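PDB 2NVV: acetyl-CoA hydrolase/transferase family protein, which probably hydrolyses acetyl-CoA or transfers coenzyme A between acetate and other acyl-CoA donors, and binds zinc. Local coordinates for residues A[17-28]-A[52-63]; A[76-84]-A[98-108]. One frame throughout, in Å; residues are numbered along the deposited sequence.

Interaction 1 of 2, residues A[17-28]-A[52-63]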
# COMPACT_ATOMS: atom_id res chain seq x y z
N HIS A 17 -12.43 -11.15 32.55
CA HIS A 17 -11.02 -11.11 32.24
C HIS A 17 -10.76 -11.98 31.02
O HIS A 17 -11.35 -13.05 30.86
CB HIS A 17 -10.20 -11.63 33.42
CG HIS A 17 -8.78 -11.94 33.07
ND1 HIS A 17 -8.27 -13.22 33.13
CD2 HIS A 17 -7.77 -11.15 32.63
CE1 HIS A 17 -7.00 -13.21 32.74
NE2 HIS A 17 -6.68 -11.96 32.43
N ASN A 18 -9.88 -11.49 30.15
CA ASN A 18 -9.50 -12.21 28.93
C ASN A 18 -10.55 -12.18 27.83
O ASN A 18 -10.38 -12.82 26.79
CB ASN A 18 -9.14 -13.65 29.26
CG ASN A 18 -8.02 -14.18 28.40
OD1 ASN A 18 -6.89 -13.67 28.45
ND2 ASN A 18 -8.32 -15.20 27.59
N ASP A 19 -11.64 -11.46 28.05
CA ASP A 19 -12.67 -11.33 27.03
C ASP A 19 -12.15 -10.34 26.00
O ASP A 19 -11.38 -9.45 26.33
CB ASP A 19 -13.97 -10.77 27.60
CG ASP A 19 -14.90 -11.84 28.15
OD1 ASP A 19 -14.73 -13.04 27.82
OD2 ASP A 19 -15.83 -11.47 28.90
N ASN A 20 -12.55 -10.51 24.75
CA ASN A 20 -12.16 -9.58 23.71
C ASN A 20 -13.37 -8.69 23.48
O ASN A 20 -14.46 -9.18 23.20
CB ASN A 20 -11.79 -10.30 22.41
CG ASN A 20 -10.42 -10.93 22.47
OD1 ASN A 20 -9.60 -10.56 23.30
ND2 ASN A 20 -10.17 -11.88 21.58
N VAL A 21 -13.19 -7.39 23.61
CA VAL A 21 -14.30 -6.47 23.44
C VAL A 21 -14.13 -5.54 22.26
O VAL A 21 -13.06 -4.97 22.04
CB VAL A 21 -14.53 -5.63 24.72
CG1 VAL A 21 -15.83 -4.88 24.62
CG2 VAL A 21 -14.53 -6.53 25.95
N GLY A 22 -15.20 -5.39 21.49
CA GLY A 22 -15.19 -4.50 20.35
C GLY A 22 -16.07 -3.33 20.70
O GLY A 22 -17.15 -3.52 21.26
N PHE A 23 -15.62 -2.12 20.41
CA PHE A 23 -16.40 -0.92 20.71
C PHE A 23 -16.84 -0.21 19.43
O PHE A 23 -16.15 -0.22 18.43
CB PHE A 23 -15.56 0.03 21.57
CG PHE A 23 -14.90 -0.65 22.75
CD1 PHE A 23 -13.71 -1.34 22.59
CD2 PHE A 23 -15.46 -0.57 24.02
CE1 PHE A 23 -13.07 -1.95 23.68
CE2 PHE A 23 -14.83 -1.17 25.11
CZ PHE A 23 -13.64 -1.86 24.93
N SER A 24 -18.01 0.41 19.48
CA SER A 24 -18.56 1.13 18.34
C SER A 24 -17.90 2.50 18.18
O SER A 24 -17.09 2.91 19.01
CB SER A 24 -20.06 1.32 18.50
OG SER A 24 -20.34 2.20 19.59
N GLY A 25 -18.26 3.20 17.11
CA GLY A 25 -17.71 4.53 16.88
C GLY A 25 -16.40 4.63 16.13
O GLY A 25 -15.75 3.64 15.83
N PHE A 26 -16.03 5.87 15.80
CA PHE A 26 -14.79 6.16 15.11
C PHE A 26 -14.39 7.51 15.69
O PHE A 26 -15.06 8.51 15.44
CB PHE A 26 -15.04 6.28 13.61
CG PHE A 26 -13.79 6.25 12.79
CD1 PHE A 26 -13.08 5.07 12.62
CD2 PHE A 26 -13.33 7.41 12.17
CE1 PHE A 26 -11.93 5.04 11.84
CE2 PHE A 26 -12.19 7.41 11.39
CZ PHE A 26 -11.48 6.22 11.22
N THR A 27 -13.29 7.52 16.45
CA THR A 27 -12.81 8.69 17.17
C THR A 27 -13.83 8.71 18.31
O THR A 27 -14.80 7.97 18.26
CB THR A 27 -12.92 10.04 16.38
OG1 THR A 27 -14.26 10.54 16.46
CG2 THR A 27 -12.53 9.85 14.93
N PRO A 28 -13.62 9.54 19.34
CA PRO A 28 -14.59 9.56 20.44
C PRO A 28 -16.04 9.46 19.95
O PRO A 28 -16.86 8.79 20.57
CB PRO A 28 -14.31 10.90 21.11
CG PRO A 28 -12.85 11.00 20.98
CD PRO A 28 -12.59 10.58 19.54
N PRO A 52 -6.30 -11.37 38.15
CA PRO A 52 -5.98 -10.74 36.87
C PRO A 52 -7.22 -10.23 36.16
O PRO A 52 -8.31 -10.79 36.32
CB PRO A 52 -5.32 -11.88 36.10
CG PRO A 52 -6.12 -13.05 36.55
CD PRO A 52 -6.17 -12.83 38.05
N PHE A 53 -7.07 -9.15 35.41
CA PHE A 53 -8.21 -8.61 34.67
C PHE A 53 -7.78 -7.67 33.54
O PHE A 53 -7.47 -6.49 33.77
CB PHE A 53 -9.19 -7.90 35.60
CG PHE A 53 -10.56 -7.74 35.01
CD1 PHE A 53 -10.74 -6.99 33.85
CD2 PHE A 53 -11.67 -8.35 35.59
CE1 PHE A 53 -12.00 -6.86 33.27
CE2 PHE A 53 -12.93 -8.23 35.02
CZ PHE A 53 -13.10 -7.48 33.86
N LYS A 54 -7.77 -8.21 32.33
CA LYS A 54 -7.42 -7.46 31.14
C LYS A 54 -8.23 -7.99 29.98
O LYS A 54 -8.44 -9.20 29.85
CB LYS A 54 -5.92 -7.60 30.83
CG LYS A 54 -5.01 -7.08 31.92
CD LYS A 54 -3.60 -6.98 31.41
CE LYS A 54 -2.63 -6.61 32.50
NZ LYS A 54 -1.29 -6.37 31.88
N ILE A 55 -8.71 -7.08 29.14
CA ILE A 55 -9.52 -7.44 27.98
C ILE A 55 -8.83 -7.06 26.68
O ILE A 55 -7.99 -6.16 26.65
CB ILE A 55 -10.88 -6.72 28.01
CG1 ILE A 55 -10.63 -5.20 28.05
CG2 ILE A 55 -11.71 -7.17 29.21
CD1 ILE A 55 -11.89 -4.35 27.90
N GLY A 56 -9.19 -7.76 25.61
CA GLY A 56 -8.62 -7.47 24.31
C GLY A 56 -9.51 -6.37 23.78
O GLY A 56 -10.71 -6.41 24.02
N MSE A 57 -8.96 -5.41 23.05
CA MSE A 57 -9.76 -4.32 22.54
C MSE A 57 -9.68 -4.08 21.04
O MSE A 57 -8.60 -3.86 20.50
CB MSE A 57 -9.37 -3.03 23.25
CG MSE A 57 -9.55 -3.07 24.75
SE MSE A 57 -8.85 -1.48 25.62
CE MSE A 57 -10.06 -0.18 24.85
N PHE A 58 -10.83 -4.12 20.38
CA PHE A 58 -10.93 -3.86 18.95
C PHE A 58 -11.81 -2.62 18.85
O PHE A 58 -12.94 -2.63 19.37
CB PHE A 58 -11.65 -5.00 18.20
CG PHE A 58 -10.96 -6.34 18.26
CD1 PHE A 58 -11.53 -7.40 18.98
CD2 PHE A 58 -9.79 -6.57 17.54
CE1 PHE A 58 -10.94 -8.67 18.98
CE2 PHE A 58 -9.19 -7.83 17.54
CZ PHE A 58 -9.77 -8.89 18.26
N THR A 59 -11.33 -1.57 18.19
CA THR A 59 -12.11 -0.35 18.02
C THR A 59 -12.05 0.09 16.56
O THR A 59 -11.39 -0.54 15.74
CB THR A 59 -11.56 0.80 18.89
OG1 THR A 59 -10.25 1.17 18.42
CG2 THR A 59 -11.45 0.38 20.33
N GLY A 60 -12.76 1.16 16.23
CA GLY A 60 -12.73 1.67 14.87
C GLY A 60 -11.42 2.41 14.73
O GLY A 60 -10.56 2.06 13.92
N ALA A 61 -11.28 3.44 15.56
CA ALA A 61 -10.08 4.26 15.62
C ALA A 61 -9.90 4.70 17.07
O ALA A 61 -9.98 3.86 17.99
CB ALA A 61 -10.22 5.46 14.70
N SER A 62 -9.68 5.99 17.29
CA SER A 62 -9.50 6.54 18.62
C SER A 62 -10.81 6.56 19.40
O SER A 62 -11.90 6.50 18.82
CB SER A 62 -8.92 7.95 18.55
OG SER A 62 -9.74 8.79 17.76
N THR A 63 -10.70 6.62 20.72
CA THR A 63 -11.85 6.63 21.60
C THR A 63 -11.63 7.75 22.62
O THR A 63 -10.53 8.30 22.72
CB THR A 63 -11.97 5.27 22.30
OG1 THR A 63 -10.93 5.13 23.28
CG2 THR A 63 -11.81 4.16 21.30
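V21 N donates a short hydrogen bond to G56 O, at 2.7 Å and almost straight (174°). The pattern continues along two parallel strands: G56 N to D19 O, F58 N to V21 O and F23 N to F58 O. N18 N to K54 O, 2.7 Å, extends it beyond the strand start. The H17 ring lies across P52, whose CB sits 4.1 Å from the ring centroid, over one face. CG of H17 is anti to the backbone N (chi1 166°), and this lays the ring along the 52-54 backbone, with K54 N at its edge. F23 turns its CE1 to the CE of selenomethionine M57, 3.7 Å away, and its CD1 to CG2 of T59. V21 CG2 meets I55 CD1 at 3.9 Å. Past the strand ends, A61 CB packs over a face of the F26 ring, 3.7 Å from its centroid. The F26 side chain is also about 4 Å from that of E284, the predicted thioester-forming residue. The pair forms a beta-alpha-beta unit with helix 35-47. Strands 122-127 and 77-81 flank it in the sheet, and F23 and M57 pack on L67 of helix 65-73.

Interaction 2 of 2, residues A[76-84]-A[98-108]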
# COMPACT_ATOMS: atom_id res chain seq x y z
N ALA A 76 -5.88 -2.52 32.33
CA ALA A 76 -6.71 -3.65 31.96
C ALA A 76 -6.71 -3.88 30.47
O ALA A 76 -7.67 -4.40 29.92
CB ALA A 76 -8.15 -3.43 32.46
N VAL A 77 -5.64 -3.48 29.80
CA VAL A 77 -5.54 -3.64 28.36
C VAL A 77 -4.61 -4.79 28.01
O VAL A 77 -3.40 -4.63 28.11
CB VAL A 77 -4.98 -2.36 27.69
CG1 VAL A 77 -4.98 -2.51 26.19
CG2 VAL A 77 -5.77 -1.14 28.12
N LYS A 78 -5.15 -5.94 27.60
CA LYS A 78 -4.27 -7.05 27.24
C LYS A 78 -3.69 -6.80 25.86
O LYS A 78 -2.52 -7.09 25.60
CB LYS A 78 -5.01 -8.40 27.30
CG LYS A 78 -5.86 -8.75 26.09
CD LYS A 78 -6.31 -10.22 26.14
CE LYS A 78 -5.11 -11.16 26.25
NZ LYS A 78 -5.49 -12.61 26.15
N PHE A 79 -4.50 -6.25 24.96
CA PHE A 79 -4.03 -5.91 23.62
C PHE A 79 -4.99 -4.89 23.02
O PHE A 79 -6.17 -4.88 23.35
CB PHE A 79 -3.88 -7.16 22.73
CG PHE A 79 -5.17 -7.67 22.13
CD1 PHE A 79 -5.83 -6.94 21.14
CD2 PHE A 79 -5.70 -8.90 22.54
CE1 PHE A 79 -7.00 -7.42 20.55
CE2 PHE A 79 -6.87 -9.39 21.96
CZ PHE A 79 -7.52 -8.65 20.96
N ARG A 80 -4.46 -4.04 22.14
CA ARG A 80 -5.24 -2.97 21.52
C ARG A 80 -5.01 -2.81 20.02
O ARG A 80 -3.88 -2.92 19.53
CB ARG A 80 -4.90 -1.66 22.23
CG ARG A 80 -5.61 -0.43 21.69
CD ARG A 80 -7.03 -0.34 22.20
NE ARG A 80 -7.62 0.94 21.83
CZ ARG A 80 -7.92 1.30 20.59
NH1 ARG A 80 -8.44 2.49 20.34
NH2 ARG A 80 -7.70 0.46 19.59
N THR A 81 -6.10 -2.54 19.29
CA THR A 81 -6.08 -2.33 17.84
C THR A 81 -7.31 -1.52 17.45
O THR A 81 -8.35 -1.59 18.12
CB THR A 81 -6.16 -3.64 17.04
OG1 THR A 81 -5.95 -4.76 17.90
CG2 THR A 81 -5.11 -3.65 15.95
N PRO A 82 -7.24 -0.78 16.34
CA PRO A 82 -6.09 -0.68 15.44
C PRO A 82 -5.42 0.70 15.48
O PRO A 82 -4.32 0.88 14.94
CB PRO A 82 -6.72 -0.98 14.09
CG PRO A 82 -8.01 -0.20 14.19
CD PRO A 82 -8.47 -0.38 15.63
N TYR A 83 -6.07 1.65 16.13
CA TYR A 83 -5.58 3.02 16.23
C TYR A 83 -5.99 3.58 17.58
O TYR A 83 -7.10 3.31 18.06
CB TYR A 83 -6.19 3.87 15.12
CG TYR A 83 -5.73 5.31 15.05
CD1 TYR A 83 -4.69 5.70 14.21
CD2 TYR A 83 -6.36 6.30 15.81
CE1 TYR A 83 -4.29 7.03 14.12
CE2 TYR A 83 -5.96 7.63 15.73
CZ TYR A 83 -4.93 7.99 14.88
OH TYR A 83 -4.55 9.32 14.79
N GLN A 84 -5.11 4.35 18.21
CA GLN A 84 -5.43 4.99 19.48
C GLN A 84 -4.90 6.41 19.48
O GLN A 84 -4.09 6.78 18.62
CB GLN A 84 -4.85 4.21 20.68
CG GLN A 84 -3.33 4.05 20.75
CD GLN A 84 -2.60 5.34 21.09
OE1 GLN A 84 -3.00 6.07 22.01
NE2 GLN A 84 -1.51 5.61 20.36
N THR A 98 1.76 -3.04 27.56
CA THR A 98 0.66 -3.70 26.86
C THR A 98 1.01 -3.90 25.39
O THR A 98 1.97 -3.30 24.89
CB THR A 98 -0.65 -2.89 26.93
OG1 THR A 98 -1.71 -3.65 26.35
CG2 THR A 98 -0.52 -1.58 26.16
N SER A 99 0.24 -4.74 24.71
CA SER A 99 0.45 -5.02 23.29
C SER A 99 -0.44 -4.19 22.40
O SER A 99 -1.67 -4.25 22.49
CB SER A 99 0.21 -6.49 22.97
OG SER A 99 1.14 -7.33 23.64
N TYR A 100 0.19 -3.42 21.52
CA TYR A 100 -0.53 -2.58 20.58
C TYR A 100 0.00 -2.80 19.17
O TYR A 100 1.21 -2.89 18.94
CB TYR A 100 -0.35 -1.11 20.96
CG TYR A 100 -0.90 -0.12 19.95
CD1 TYR A 100 -2.28 0.01 19.75
CD2 TYR A 100 -0.04 0.68 19.20
CE1 TYR A 100 -2.79 0.93 18.83
CE2 TYR A 100 -0.54 1.60 18.28
CZ TYR A 100 -1.91 1.72 18.10
OH TYR A 100 -2.42 2.65 17.22
N PHE A 101 -0.91 -2.90 18.21
CA PHE A 101 -0.49 -3.03 16.83
C PHE A 101 -1.45 -2.22 15.96
O PHE A 101 -2.63 -2.51 15.91
CB PHE A 101 -0.42 -4.51 16.40
CG PHE A 101 -1.59 -5.35 16.82
CD1 PHE A 101 -1.74 -5.75 18.15
CD2 PHE A 101 -2.55 -5.76 15.89
CE1 PHE A 101 -2.83 -6.52 18.55
CE2 PHE A 101 -3.64 -6.54 16.28
CZ PHE A 101 -3.78 -6.92 17.61
N ASP A 102 -0.93 -1.17 15.32
CA ASP A 102 -1.75 -0.33 14.46
C ASP A 102 -1.86 -0.94 13.07
O ASP A 102 -0.87 -1.41 12.48
CB ASP A 102 -1.18 1.10 14.38
CG ASP A 102 0.33 1.14 14.09
OD1 ASP A 102 0.80 2.15 13.51
OD2 ASP A 102 1.05 0.18 14.46
N LEU A 103 -3.08 -0.93 12.54
CA LEU A 103 -3.36 -1.52 11.24
C LEU A 103 -3.95 -0.52 10.28
O LEU A 103 -4.35 0.56 10.68
CB LEU A 103 -4.35 -2.67 11.40
CG LEU A 103 -4.06 -3.73 12.46
CD1 LEU A 103 -5.33 -4.53 12.72
CD2 LEU A 103 -2.92 -4.62 12.00
N HIS A 104 -3.98 -0.88 9.00
CA HIS A 104 -4.61 -0.03 8.00
C HIS A 104 -6.07 -0.17 8.40
O HIS A 104 -6.60 -1.28 8.46
CB HIS A 104 -4.38 -0.58 6.58
CG HIS A 104 -2.95 -0.51 6.13
ND1 HIS A 104 -2.24 0.67 6.07
CD2 HIS A 104 -2.11 -1.48 5.70
CE1 HIS A 104 -1.03 0.43 5.62
NE2 HIS A 104 -0.92 -0.87 5.39
N LEU A 105 -6.72 0.95 8.69
CA LEU A 105 -8.11 0.93 9.15
C LEU A 105 -9.10 0.15 8.29
O LEU A 105 -9.95 -0.56 8.81
CB LEU A 105 -8.60 2.36 9.37
CG LEU A 105 -7.79 3.14 10.41
CD1 LEU A 105 -8.50 4.45 10.72
CD2 LEU A 105 -7.61 2.31 11.68
N SER A 106 -9.00 0.26 6.98
CA SER A 106 -9.95 -0.43 6.11
C SER A 106 -9.90 -1.96 6.18
O SER A 106 -10.81 -2.63 5.70
CB SER A 106 -9.72 -0.02 4.65
OG SER A 106 -8.57 -0.64 4.12
N THR A 107 -8.85 -2.51 6.78
CA THR A 107 -8.70 -3.97 6.83
C THR A 107 -9.16 -4.73 8.07
O THR A 107 -9.32 -5.94 8.00
CB THR A 107 -7.24 -4.38 6.58
OG1 THR A 107 -6.43 -3.97 7.68
CG2 THR A 107 -6.71 -3.70 5.33
N LEU A 108 -9.37 -4.04 9.19
CA LEU A 108 -9.77 -4.70 10.44
C LEU A 108 -11.08 -5.50 10.40
O LEU A 108 -11.16 -6.60 10.94
CB LEU A 108 -9.84 -3.69 11.59
CG LEU A 108 -10.22 -4.26 12.96
CD1 LEU A 108 -9.23 -5.33 13.38
CD2 LEU A 108 -10.24 -3.16 13.99
O HOH W 1 -4.10 2.43 12.51
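Strand 79-81 and the weakly bonded strand 99-100 pair in parallel at R80 and Y100, with R80 N bonded to S99 O at 2.8 Å and F101 N to R80 O at 3.3 Å. The second bond is longer but fairly straight (165°). A cis peptide precedes P82. A water donates to L103 O and, less surely because that oxygen is poorly placed, to P82 O. At the start of the contact, the hydroxyl of T98 donates to V77 O, 2.6 Å away, from well above the carbonyl plane. F101 has CG between its backbone N and carbonyl carbon (chi1 45°), and this turns a ring face to T81. T81 CB stands 4.3 Å from that ring's centroid. F79 CD1 meets F101 CE1. The Y100 ring lies beside the R80 chain and points the same way, with the ring plane 81° from that of the guanidinium. R80 makes its salt bridge with D68. These strands and helix 87-94 form a beta-alpha-beta unit, and 99-100 is the outermost strand of the parallel sheet within this chain. Q84 CG approaches CE1 of Y100 at 3.7 Å, and Q84 N makes a weak hydrogen bond to the Y100 hydroxyl. P82 is wedged among leucines: its CG touches L105 CD2 at 3.6 Å, and its CD touches L108 CD2 at 3.7 Å. Y83 CB also reaches L105 CD2. L105 lies against E284, the predicted catalytic glutamate, and Y83 against N374, a predicted CoA-binding residue. The second subunit borders this edge: S99 OG bonds to its E438, and D102 O to ND1 of its zinc-binding residue H417.

Both contacts are mainly buried and belong to one parallel sheet. Strands 55-58 and 77-81 are neighbours, so interaction 1 passes directly into interaction 2; M57 N probably bonds to F79 O, and the rings of F58 and F79 meet edge-to-face. At the strand starts N18 OD1 probably takes a bond from K78 NZ. Interaction 1 lies further inside the sheet, and no other chain touches it. It has more regular backbone bonding, with apolar side chains beside it. Interaction 2 lies at the sheet edge, with a weakly bonded strand and second-subunit neighbours. The loops after the strands in both approach E284.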